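Local coordinates for bradyzoite surface antigen BSR4 (Toxoplasma gondii, PDB 2JKS), which is a bradyzoite surface antigen of the SAG1-related superfamily that binds zinc ions and is of otherwise uncertain function, at residues Val219-Arg227 / Pro298-Thr306. Numbering follows the deposited sequence.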
ATOM      1  N   VAL A 219     -11.546 -22.770  10.115  1.00 27.79           N
ATOM      2  CA  VAL A 219     -12.615 -22.630  11.129  1.00 29.51           C
ATOM      3  C   VAL A 219     -12.762 -21.172  11.605  1.00 30.12           C
ATOM      4  O   VAL A 219     -11.762 -20.495  11.918  1.00 30.57           O
ATOM      5  CB  VAL A 219     -12.420 -23.597  12.318  1.00 30.71           C
ATOM      6  CG1 VAL A 219     -13.640 -23.518  13.267  1.00 31.71           C
ATOM      7  CG2 VAL A 219     -12.250 -24.987  11.765  1.00 32.39           C
ATOM      8  N   ALA A 220     -14.006 -20.692  11.641  1.00 30.06           N
ATOM      9  CA  ALA A 220     -14.238 -19.269  11.820  1.00 30.58           C
ATOM     10  C   ALA A 220     -13.968 -18.804  13.256  1.00 30.26           C
ATOM     11  O   ALA A 220     -13.731 -17.630  13.444  1.00 28.45           O
ATOM     12  CB  ALA A 220     -15.641 -18.875  11.338  1.00 30.70           C
ATOM     13  N   ASP A 221     -13.947 -19.735  14.236  1.00 31.68           N
ATOM     14  CA  ASP A 221     -13.803 -19.374  15.697  1.00 33.19           C
ATOM     15  C   ASP A 221     -12.565 -18.540  16.004  1.00 32.30           C
ATOM     16  O   ASP A 221     -12.599 -17.659  16.847  1.00 31.20           O
ATOM     17  CB  ASP A 221     -13.734 -20.606  16.634  1.00 34.86           C
ATOM     18  CG  ASP A 221     -14.561 -21.790  16.159  1.00 41.90           C
ATOM     19  OD1 ASP A 221     -15.516 -21.607  15.360  1.00 46.67           O
ATOM     20  OD2 ASP A 221     -14.243 -22.940  16.614  1.00 48.55           O
ATOM     21  N   SER A 222     -11.467 -18.799  15.300  1.00 31.00           N
ATOM     22  CA  SER A 222     -10.232 -18.028  15.537  1.00 30.34           C
ATOM     23  C   SER A 222     -10.353 -16.537  15.178  1.00 29.82           C
ATOM     24  O   SER A 222      -9.614 -15.728  15.694  1.00 27.33           O
ATOM     25  CB  SER A 222      -9.055 -18.628  14.729  1.00 30.53           C
ATOM     26  OG  SER A 222      -9.135 -18.175  13.366  1.00 29.19           O
ATOM     27  N   LYS A 223     -11.284 -16.195  14.273  1.00 29.80           N
ATOM     28  CA  LYS A 223     -11.374 -14.815  13.713  1.00 29.73           C
ATOM     29  C   LYS A 223     -10.035 -14.226  13.205  1.00 29.27           C
ATOM     30  O   LYS A 223      -9.833 -13.016  13.137  1.00 26.70           O
ATOM     31  CB  LYS A 223     -12.138 -13.860  14.693  1.00 32.11           C
ATOM     32  CG  LYS A 223     -13.451 -14.413  15.279  1.00 32.48           C
ATOM     33  CD  LYS A 223     -14.469 -14.828  14.240  1.00 39.40           C
ATOM     34  CE  LYS A 223     -15.931 -15.042  14.828  1.00 39.39           C
ATOM     35  NZ  LYS A 223     -16.634 -16.200  14.130  1.00 42.95           N
ATOM     36  N   ASP A 224      -9.122 -15.102  12.770  1.00 27.69           N
ATOM     37  CA  ASP A 224      -7.803 -14.642  12.399  1.00 28.29           C
ATOM     38  C   ASP A 224      -7.275 -15.632  11.395  1.00 27.64           C
ATOM     39  O   ASP A 224      -7.016 -16.803  11.710  1.00 26.68           O
ATOM     40  CB  ASP A 224      -6.914 -14.584  13.655  1.00 28.87           C
ATOM     41  CG  ASP A 224      -5.524 -14.111  13.380  1.00 31.60           C
ATOM     42  OD1 ASP A 224      -5.134 -13.776  12.231  1.00 32.36           O
ATOM     43  OD2 ASP A 224      -4.796 -14.038  14.368  1.00 35.70           O
ATOM     44  N   VAL A 225      -7.093 -15.169  10.170  1.00 26.98           N
ATOM     45  CA  VAL A 225      -6.534 -16.052   9.140  1.00 26.97           C
ATOM     46  C   VAL A 225      -5.116 -16.601   9.491  1.00 28.72           C
ATOM     47  O   VAL A 225      -4.691 -17.602   8.911  1.00 28.88           O
ATOM     48  CB  VAL A 225      -6.535 -15.327   7.748  1.00 27.03           C
ATOM     49  CG1 VAL A 225      -5.424 -14.282   7.644  1.00 24.45           C
ATOM     50  CG2 VAL A 225      -6.469 -16.322   6.588  1.00 25.59           C
ATOM     51  N   ASN A 226      -4.392 -15.913  10.371  1.00 29.59           N
ATOM     52  CA  ASN A 226      -3.086 -16.392  10.811  1.00 30.65           C
ATOM     53  C   ASN A 226      -3.175 -17.615  11.733  1.00 32.28           C
ATOM     54  O   ASN A 226      -2.164 -18.334  11.894  1.00 32.40           O
ATOM     55  CB  ASN A 226      -2.291 -15.303  11.528  1.00 30.47           C
ATOM     56  CG  ASN A 226      -1.804 -14.208  10.630  1.00 30.52           C
ATOM     57  OD1 ASN A 226      -1.568 -14.377   9.429  1.00 29.82           O
ATOM     58  ND2 ASN A 226      -1.574 -13.058  11.246  1.00 33.40           N
ATOM     59  N   ARG A 227      -4.349 -17.853  12.327  1.00 32.01           N
ATOM     60  CA  ARG A 227      -4.635 -19.088  13.089  1.00 33.94           C
ATOM     61  C   ARG A 227      -5.704 -19.915  12.364  1.00 32.09           C
ATOM     62  O   ARG A 227      -6.917 -19.856  12.678  1.00 31.86           O
ATOM     63  CB  ARG A 227      -5.027 -18.751  14.537  1.00 33.76           C
ATOM     64  CG  ARG A 227      -3.956 -17.848  15.238  1.00 39.28           C
ATOM     65  CD  ARG A 227      -4.261 -17.568  16.733  1.00 39.99           C
ATOM     66  NE  ARG A 227      -5.664 -17.188  16.925  1.00 49.86           N
ATOM     67  CZ  ARG A 227      -6.125 -15.945  17.093  1.00 53.54           C
ATOM     68  NH1 ARG A 227      -5.288 -14.901  17.121  1.00 52.79           N
ATOM     69  NH2 ARG A 227      -7.448 -15.752  17.230  1.00 52.07           N
ATOM     70  N   PRO A 298       3.245  -6.198   7.704  1.00 41.27           N
ATOM     71  CA  PRO A 298       3.209  -7.005   8.879  1.00 40.41           C
ATOM     72  C   PRO A 298       1.859  -7.712   9.091  1.00 39.19           C
ATOM     73  O   PRO A 298       1.863  -8.762   9.727  1.00 41.03           O
ATOM     74  CB  PRO A 298       3.541  -6.013  10.009  1.00 40.01           C
ATOM     75  CG  PRO A 298       3.098  -4.701   9.537  1.00 40.53           C
ATOM     76  CD  PRO A 298       3.067  -4.755   8.017  1.00 41.77           C
ATOM     77  N   THR A 299       0.732  -7.219   8.545  1.00 35.50           N
ATOM     78  CA  THR A 299      -0.545  -7.821   8.947  1.00 31.61           C
ATOM     79  C   THR A 299      -1.195  -8.711   7.889  1.00 29.91           C
ATOM     80  O   THR A 299      -0.908  -8.598   6.694  1.00 29.08           O
ATOM     81  CB  THR A 299      -1.566  -6.774   9.412  1.00 31.80           C
ATOM     82  OG1 THR A 299      -1.924  -5.942   8.294  1.00 28.36           O
ATOM     83  CG2 THR A 299      -1.022  -5.962  10.600  1.00 30.38           C
ATOM     84  N   SER A 300      -2.126  -9.559   8.323  1.00 28.25           N
ATOM     85  CA  SER A 300      -2.895 -10.402   7.393  1.00 26.61           C
ATOM     86  C   SER A 300      -4.344  -9.944   7.274  1.00 26.56           C
ATOM     87  O   SER A 300      -4.889  -9.294   8.158  1.00 25.43           O
ATOM     88  CB  SER A 300      -2.906 -11.869   7.846  1.00 28.10           C
ATOM     89  OG  SER A 300      -1.579 -12.317   7.951  1.00 24.67           O
ATOM     90  N   CYS A 301      -4.955 -10.340   6.172  1.00 25.90           N
ATOM     91  CA  CYS A 301      -6.314  -9.982   5.838  1.00 23.94           C
ATOM     92  C   CYS A 301      -7.258 -11.156   6.098  1.00 23.53           C
ATOM     93  O   CYS A 301      -7.186 -12.186   5.410  1.00 22.81           O
ATOM     94  CB  CYS A 301      -6.327  -9.589   4.374  1.00 22.46           C
ATOM     95  SG  CYS A 301      -7.922  -9.111   3.645  1.00 25.29           S
ATOM     96  N   THR A 302      -8.166 -10.985   7.077  1.00 22.25           N
ATOM     97  CA  THR A 302      -9.070 -12.059   7.436  1.00 23.31           C
ATOM     98  C   THR A 302     -10.434 -11.721   6.892  1.00 22.71           C
ATOM     99  O   THR A 302     -10.944 -10.611   7.148  1.00 22.83           O
ATOM    100  CB  THR A 302      -9.165 -12.190   9.002  1.00 23.45           C
ATOM    101  OG1 THR A 302      -7.873 -12.491   9.546  1.00 23.11           O
ATOM    102  CG2 THR A 302     -10.205 -13.205   9.431  1.00 23.88           C
ATOM    103  N   VAL A 303     -11.043 -12.674   6.180  1.00 22.48           N
ATOM    104  CA  VAL A 303     -12.353 -12.440   5.647  1.00 22.10           C
ATOM    105  C   VAL A 303     -13.282 -13.413   6.359  1.00 23.58           C
ATOM    106  O   VAL A 303     -13.178 -14.631   6.130  1.00 23.30           O
ATOM    107  CB  VAL A 303     -12.397 -12.611   4.089  1.00 22.33           C
ATOM    108  CG1 VAL A 303     -13.811 -12.346   3.578  1.00 23.19           C
ATOM    109  CG2 VAL A 303     -11.310 -11.682   3.444  1.00 23.28           C
ATOM    110  N   LEU A 304     -14.162 -12.859   7.204  1.00 22.96           N
ATOM    111  CA  LEU A 304     -15.155 -13.632   7.939  1.00 23.62           C
ATOM    112  C   LEU A 304     -16.464 -13.636   7.224  1.00 22.51           C
ATOM    113  O   LEU A 304     -17.161 -12.618   7.160  1.00 22.20           O
ATOM    114  CB  LEU A 304     -15.344 -13.059   9.338  1.00 25.15           C
ATOM    115  CG  LEU A 304     -16.334 -13.849  10.203  1.00 28.51           C
ATOM    116  CD1 LEU A 304     -15.859 -15.285  10.435  1.00 31.23           C
ATOM    117  CD2 LEU A 304     -16.447 -13.083  11.535  1.00 30.00           C
ATOM    118  N   VAL A 305     -16.803 -14.794   6.685  1.00 22.10           N
ATOM    119  CA  VAL A 305     -17.995 -14.931   5.860  1.00 22.99           C
ATOM    120  C   VAL A 305     -19.126 -15.566   6.673  1.00 22.80           C
ATOM    121  O   VAL A 305     -18.961 -16.636   7.264  1.00 22.42           O
ATOM    122  CB  VAL A 305     -17.745 -15.754   4.583  1.00 21.35           C
ATOM    123  CG1 VAL A 305     -19.011 -15.761   3.709  1.00 24.50           C
ATOM    124  CG2 VAL A 305     -16.470 -15.218   3.800  1.00 22.29           C
ATOM    125  N   THR A 306     -20.277 -14.905   6.645  1.00 22.85           N
ATOM    126  CA  THR A 306     -21.464 -15.447   7.198  1.00 23.80           C
ATOM    127  C   THR A 306     -22.391 -15.822   6.053  1.00 24.22           C
ATOM    128  O   THR A 306     -22.852 -14.953   5.320  1.00 24.65           O
ATOM    129  CB  THR A 306     -22.144 -14.467   8.163  1.00 24.72           C
ATOM    130  OG1 THR A 306     -21.206 -14.060   9.190  1.00 24.51           O
ATOM    131  CG2 THR A 306     -23.403 -15.134   8.835  1.00 23.45           C
TER
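V225 and T302 join the 219-227 loop to strand 301-307, a central strand of the four-stranded mixed sheet in the second SRS domain; the loop lies across one face of that beta sheet. The alternating residues S300, T302 and L304 point toward the loop, whereas C301, V303 and V305 point away from it. The N-H of V225 donates to T302 OG1, and the bond is nearly straight, 2.9 Å from N to OG1 with 177° at the hydrogen. T302 keeps OG1 beside its own backbone N (chi1 -61°), which turns its methyl CG2 to the K223 carbonyl, 3.7 Å from that O. Next to this bond, V225 CG1 presses on S300 CB at 3.5 Å, a tight carbon pair, and also touches the C301 carbonyl oxygen. S300 OG donates to N226 OD1, a short 2.5 Å bond that arrives 19° off the plane of the amide carbonyl. Toward the other end, L304 forks beneath the loop: CD1 meets A220 CB at 3.7 Å, while CD2 lies against the bent aliphatic chain of K223.

Behind this first shell, V225 and N226 are the two middle residues of a type I turn from D224 to R227, closed by R227 N to D224 O. L272 of the neighbouring strand 269-277 touches both V225 and T302; on the side of strand 301-307 turned away from the loop, C301 is disulfide-bonded to C176. D224 also starts an Asx turn: with CG anti to the backbone N, its OD1 accepts from the backbone N-H of N226, whose N lies 2.9 Å from OD1, above the carboxylate plane.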